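NS6 protease (Murine norovirus 1, PDB 4ASH) probably cleaves the norovirus polyprotein as a cysteine protease with a trypsin-like fold, processing it into its individual proteins. Local coordinates at residues F14-W18 with T29-P35; W21-H25 with F62-R67. The protein carries 1 engineered substitution. All coordinates share one frame; numbering follows the deposited sequence.

Contact 1: F14-W18 with T29-P35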
loop_
_atom_site.group_PDB
_atom_site.type_symbol
_atom_site.label_atom_id
_atom_site.label_comp_id
_atom_site.label_asym_id
_atom_site.label_seq_id
_atom_site.Cartn_x
_atom_site.Cartn_y
_atom_site.Cartn_z
ATOM N N PHE A 14 6.756 7.755 6.490
ATOM C CA PHE A 14 7.912 6.922 6.210
ATOM C C PHE A 14 8.609 7.463 4.976
ATOM O O PHE A 14 8.019 7.518 3.902
ATOM C CB PHE A 14 7.464 5.472 5.969
ATOM C CG PHE A 14 8.581 4.479 6.029
ATOM C CD1 PHE A 14 9.241 4.240 7.228
ATOM C CD2 PHE A 14 8.983 3.785 4.894
ATOM C CE1 PHE A 14 10.274 3.320 7.287
ATOM C CE2 PHE A 14 10.018 2.864 4.950
ATOM C CZ PHE A 14 10.665 2.633 6.153
ATOM N N GLY A 15 9.867 7.863 5.127
ATOM C CA GLY A 15 10.594 8.440 4.016
ATOM C C GLY A 15 9.838 9.646 3.501
ATOM O O GLY A 15 9.453 10.524 4.277
ATOM N N THR A 16 9.612 9.677 2.196
ATOM C CA THR A 16 8.882 10.770 1.557
ATOM C C THR A 16 7.401 10.431 1.348
ATOM O O THR A 16 6.705 11.069 0.549
ATOM C CB THR A 16 9.532 11.163 0.216
ATOM O OG1 THR A 16 9.630 10.011 -0.633
ATOM C CG2 THR A 16 10.923 11.733 0.453
ATOM N N GLY A 17 6.915 9.446 2.104
ATOM C CA GLY A 17 5.520 9.061 2.025
ATOM C C GLY A 17 5.011 8.474 3.326
ATOM O O GLY A 17 5.208 9.036 4.413
ATOM N N TRP A 18 4.357 7.320 3.201
ATOM C CA TRP A 18 3.696 6.660 4.313
ATOM C C TRP A 18 3.940 5.167 4.210
ATOM O O TRP A 18 4.412 4.681 3.184
ATOM C CB TRP A 18 2.196 6.924 4.258
ATOM C CG TRP A 18 1.909 8.383 4.304
ATOM C CD1 TRP A 18 1.921 9.243 3.253
ATOM C CD2 TRP A 18 1.594 9.151 5.462
ATOM N NE1 TRP A 18 1.633 10.524 3.689
ATOM C CE2 TRP A 18 1.424 10.483 5.044
ATOM C CE3 TRP A 18 1.434 8.841 6.819
ATOM C CZ2 TRP A 18 1.104 11.502 5.932
ATOM C CZ3 TRP A 18 1.111 9.856 7.697
ATOM C CH2 TRP A 18 0.952 11.169 7.248
ATOM N N THR A 29 5.246 -0.532 2.398
ATOM C CA THR A 29 5.305 0.836 1.885
ATOM C C THR A 29 5.579 0.792 0.378
ATOM O O THR A 29 5.754 -0.275 -0.206
ATOM C CB THR A 29 6.405 1.666 2.614
ATOM O OG1 THR A 29 6.344 3.046 2.206
ATOM C CG2 THR A 29 7.784 1.126 2.301
ATOM N N ALA A 30 5.623 1.965 -0.239
ATOM C CA ALA A 30 6.024 2.101 -1.626
ATOM C C ALA A 30 7.544 2.195 -1.676
ATOM O O ALA A 30 8.143 3.021 -0.995
ATOM C CB ALA A 30 5.397 3.354 -2.226
ATOM N N LYS A 31 8.174 1.350 -2.479
ATOM C CA LYS A 31 9.624 1.386 -2.615
ATOM C C LYS A 31 10.172 2.795 -2.863
ATOM O O LYS A 31 11.171 3.209 -2.254
ATOM C CB LYS A 31 10.090 0.424 -3.719
ATOM C CG LYS A 31 11.604 0.296 -3.777
ATOM C CD LYS A 31 12.052 -0.666 -4.858
ATOM C CE LYS A 31 13.565 -0.829 -4.833
ATOM N NZ LYS A 31 14.005 -2.024 -5.608
ATOM N N HIS A 32 9.500 3.550 -3.729
ATOM C CA HIS A 32 10.025 4.849 -4.140
ATOM C C HIS A 32 10.001 5.931 -3.062
ATOM O O HIS A 32 10.617 6.980 -3.252
ATOM C CB HIS A 32 9.369 5.353 -5.434
ATOM C CG HIS A 32 8.001 5.925 -5.254
ATOM N ND1 HIS A 32 6.850 5.167 -5.341
ATOM C CD2 HIS A 32 7.591 7.199 -5.035
ATOM C CE1 HIS A 32 5.797 5.944 -5.165
ATOM N NE2 HIS A 32 6.219 7.186 -4.984
ATOM N N VAL A 33 9.312 5.693 -1.943
ATOM C CA VAL A 33 9.292 6.689 -0.873
ATOM C C VAL A 33 10.214 6.308 0.280
ATOM O O VAL A 33 10.533 7.137 1.128
ATOM C CB VAL A 33 7.870 6.967 -0.306
ATOM C CG1 VAL A 33 6.884 7.317 -1.416
ATOM C CG2 VAL A 33 7.369 5.795 0.537
ATOM N N ALA A 34 10.660 5.055 0.302
ATOM C CA ALA A 34 11.363 4.547 1.471
ATOM C C ALA A 34 12.723 5.202 1.678
ATOM O O ALA A 34 13.373 5.615 0.721
ATOM C CB ALA A 34 11.517 3.041 1.378
ATOM N N PRO A 35 13.156 5.286 2.943
ATOM C CA PRO A 35 14.526 5.714 3.236
ATOM C C PRO A 35 15.492 4.763 2.548
ATOM O O PRO A 35 15.114 3.625 2.254
ATOM C CB PRO A 35 14.630 5.544 4.751
ATOM C CG PRO A 35 13.232 5.617 5.252
ATOM C CD PRO A 35 12.395 4.981 4.165
HETATM O O HOH W 1 12.058 9.069 -1.436
#
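P35 sets its CD over one face of the F14 ring, 3.7 Å from the ring centroid and shifted toward the CE2 rim, a CH-pi contact. The same corner of the ring, CE2, meets A34 CB at 3.9 Å. With chi1 at -165°, F14 swings its CG away from its own backbone N, which brings the ring up to these residues and to T29. T29 OG1 donates to W18 O at 2.7 Å, approaching 27° off the carbonyl plane. V33 O takes T16 N at 2.9 Å in its carbonyl plane, on a lone pair (159° at the hydrogen), and G15 CA adds a CA-H...O contact to the same oxygen at 3.2 Å. That approach is open because G15 has no side chain. V33 CB packs against T16 OG1, and a water joins T16 OG1 (2.7 Å) to H32 O (3.1 Å).

The F14-T16 side is set by a type II' turn, F14 to G17, closed by backbone bonds in both directions between its end residues; on the other, V33 N bonds to A30 O. F27 meets the F14 ring edge-to-face. H32 ND1 is hydrogen-bonded to D56 OD2, and the H32 side chain touches A141, probably the engineered replacement of the nucleophilic cysteine. The turn packs against the segment that follows strand 26-30 and carries H32, consistent with the N-terminal-barrel side of the active-site cleft in trypsin-like viral cysteine proteases.

Contact 2: W21-H25 with F62-R67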
loop_
_atom_site.group_PDB
_atom_site.type_symbol
_atom_site.label_atom_id
_atom_site.label_comp_id
_atom_site.label_asym_id
_atom_site.label_seq_id
_atom_site.Cartn_x
_atom_site.Cartn_y
_atom_site.Cartn_z
ATOM N N TRP A 21 1.396 -0.774 8.997
ATOM C CA TRP A 21 1.648 -1.992 9.766
ATOM C C TRP A 21 0.601 -3.052 9.502
ATOM O O TRP A 21 -0.535 -2.947 9.961
ATOM C CB TRP A 21 1.687 -1.682 11.271
ATOM C CG TRP A 21 2.860 -0.861 11.648
ATOM C CD1 TRP A 21 2.884 0.493 11.842
ATOM C CD2 TRP A 21 4.204 -1.317 11.835
ATOM N NE1 TRP A 21 4.161 0.902 12.157
ATOM C CE2 TRP A 21 4.992 -0.189 12.152
ATOM C CE3 TRP A 21 4.822 -2.570 11.753
ATOM C CZ2 TRP A 21 6.365 -0.275 12.396
ATOM C CZ3 TRP A 21 6.186 -2.655 11.995
ATOM C CH2 TRP A 21 6.943 -1.519 12.307
ATOM N N VAL A 22 0.988 -4.077 8.745
ATOM C CA VAL A 22 0.110 -5.218 8.502
ATOM C C VAL A 22 -0.027 -6.033 9.788
ATOM O O VAL A 22 -1.077 -6.619 10.062
ATOM C CB VAL A 22 0.669 -6.104 7.382
ATOM C CG1 VAL A 22 -0.241 -7.324 7.136
ATOM C CG2 VAL A 22 0.788 -5.292 6.107
ATOM N N SER A 23 1.041 -6.059 10.577
ATOM C CA SER A 23 1.034 -6.733 11.868
ATOM C C SER A 23 2.051 -6.036 12.726
ATOM O O SER A 23 2.676 -5.083 12.287
ATOM C CB SER A 23 1.455 -8.192 11.720
ATOM O OG SER A 23 2.835 -8.287 11.380
ATOM N N GLY A 24 2.251 -6.514 13.944
ATOM C CA GLY A 24 3.286 -5.930 14.768
ATOM C C GLY A 24 4.688 -6.134 14.222
ATOM O O GLY A 24 5.626 -5.444 14.660
ATOM N N HIS A 25 4.834 -7.090 13.295
ATOM C CA HIS A 25 6.124 -7.467 12.722
ATOM C C HIS A 25 6.309 -6.988 11.282
ATOM O O HIS A 25 7.429 -6.971 10.786
ATOM C CB HIS A 25 6.276 -9.005 12.708
ATOM C CG HIS A 25 6.303 -9.635 14.070
ATOM N ND1 HIS A 25 7.472 -10.040 14.679
ATOM C CD2 HIS A 25 5.304 -9.951 14.928
ATOM C CE1 HIS A 25 7.195 -10.563 15.862
ATOM N NE2 HIS A 25 5.885 -10.527 16.037
ATOM N N PHE A 62 10.202 -7.539 10.890
ATOM C CA PHE A 62 10.970 -7.368 12.116
ATOM C C PHE A 62 10.860 -8.626 12.963
ATOM O O PHE A 62 9.760 -9.047 13.311
ATOM C CB PHE A 62 10.452 -6.154 12.900
ATOM C CG PHE A 62 10.620 -4.848 12.174
ATOM C CD1 PHE A 62 9.687 -4.442 11.231
ATOM C CD2 PHE A 62 11.714 -4.027 12.432
ATOM C CE1 PHE A 62 9.830 -3.241 10.549
ATOM C CE2 PHE A 62 11.867 -2.833 11.753
ATOM C CZ PHE A 62 10.928 -2.444 10.807
ATOM N N THR A 63 12.003 -9.222 13.285
ATOM C CA THR A 63 12.040 -10.426 14.112
ATOM C C THR A 63 11.291 -10.235 15.429
ATOM O O THR A 63 10.532 -11.111 15.868
ATOM C CB THR A 63 13.488 -10.834 14.409
ATOM O OG1 THR A 63 14.198 -10.985 13.172
ATOM C CG2 THR A 63 13.513 -12.153 15.162
ATOM N N SER A 64 11.540 -9.106 16.077
ATOM C CA SER A 64 10.829 -8.739 17.294
ATOM C C SER A 64 9.776 -7.707 16.950
ATOM O O SER A 64 10.055 -6.774 16.206
ATOM C CB SER A 64 11.789 -8.146 18.327
ATOM O OG SER A 64 12.753 -9.104 18.718
ATOM N N ALA A 65 8.573 -7.861 17.489
ATOM C CA ALA A 65 7.487 -6.944 17.133
ATOM C C ALA A 65 7.862 -5.500 17.446
ATOM O O ALA A 65 8.438 -5.204 18.507
ATOM C CB ALA A 65 6.219 -7.316 17.856
ATOM N N VAL A 66 7.550 -4.617 16.508
ATOM C CA VAL A 66 7.695 -3.172 16.750
ATOM C C VAL A 66 6.399 -2.577 17.314
ATOM O O VAL A 66 6.431 -1.686 18.175
ATOM C CB VAL A 66 8.074 -2.446 15.451
ATOM C CG1 VAL A 66 8.143 -0.927 15.671
ATOM C CG2 VAL A 66 9.388 -2.993 14.882
ATOM N N ARG A 67 5.260 -3.062 16.823
ATOM C CA ARG A 67 3.954 -2.614 17.301
ATOM C C ARG A 67 3.148 -3.794 17.859
ATOM O O ARG A 67 2.236 -4.289 17.204
ATOM C CB ARG A 67 3.160 -1.948 16.168
ATOM C CG ARG A 67 3.732 -0.612 15.657
ATOM C CD ARG A 67 3.385 0.557 16.573
ATOM N NE ARG A 67 1.951 0.658 16.834
ATOM C CZ ARG A 67 1.083 1.351 16.094
ATOM N NH1 ARG A 67 1.474 2.029 15.011
ATOM N NH2 ARG A 67 -0.197 1.358 16.436
#
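The turn between strands 17-21 and 26-30 is tied to the loop leaving strand 57-62, at one end of the N-terminal barrel. H25 and F62 bond twice: F62 N donates to H25 O at 2.8 Å, and H25 ND1 returns a bond to F62 O, also 2.8 Å, with the acceptor close to the imidazole plane. A65 CB rests over a face of that imidazole, 3.9 Å from its centroid. One residue back, G24 O accepts from both V66 N (2.8 Å) and R67 N (3.2 Å), the latter nearly straight at 172°. S23 OG shapes the turn from within, accepting from H25 N in an ST turn.

W21 supplies the apolar side. R67 CG sits almost squarely over its five-membered ring, 3.8 Å from the centroid, while V66 CB reaches W21 CH2 at 3.5 Å and the F62 ring comes in obliquely, planes at 44°. V66 holds CG1 anti to its backbone N (chi1 176°), which lays that methyl against W21 CH2 and CZ2. R67, its chain bent at chi2 and chi3, carries its NE into a salt bridge with D69.

The bond to F62 O requires a hydrogen on ND1 of H25, and that bond together with the cover from A65 should fix the imidazole's rotation.

Both contacts belong to the hairpin of strands 17-21 and 26-30: contact 1 lies at its open end, contact 2 at its turn, with centres about 17 Å apart. Their segments alternate along the chain without touching directly. F27 bridges them inside the barrel, meeting the F14 ring of contact 1 and the W21 ring of contact 2. Strand 57-62 is shared too, since L58 and Y60 pack on T29 and A34 while F62 enters contact 2. Contact 1 holds the probable catalytic H32 next to A141, the likely nucleophile position, while contact 2 is remote from it, 21.2 Å between H25 CA and H32 CA.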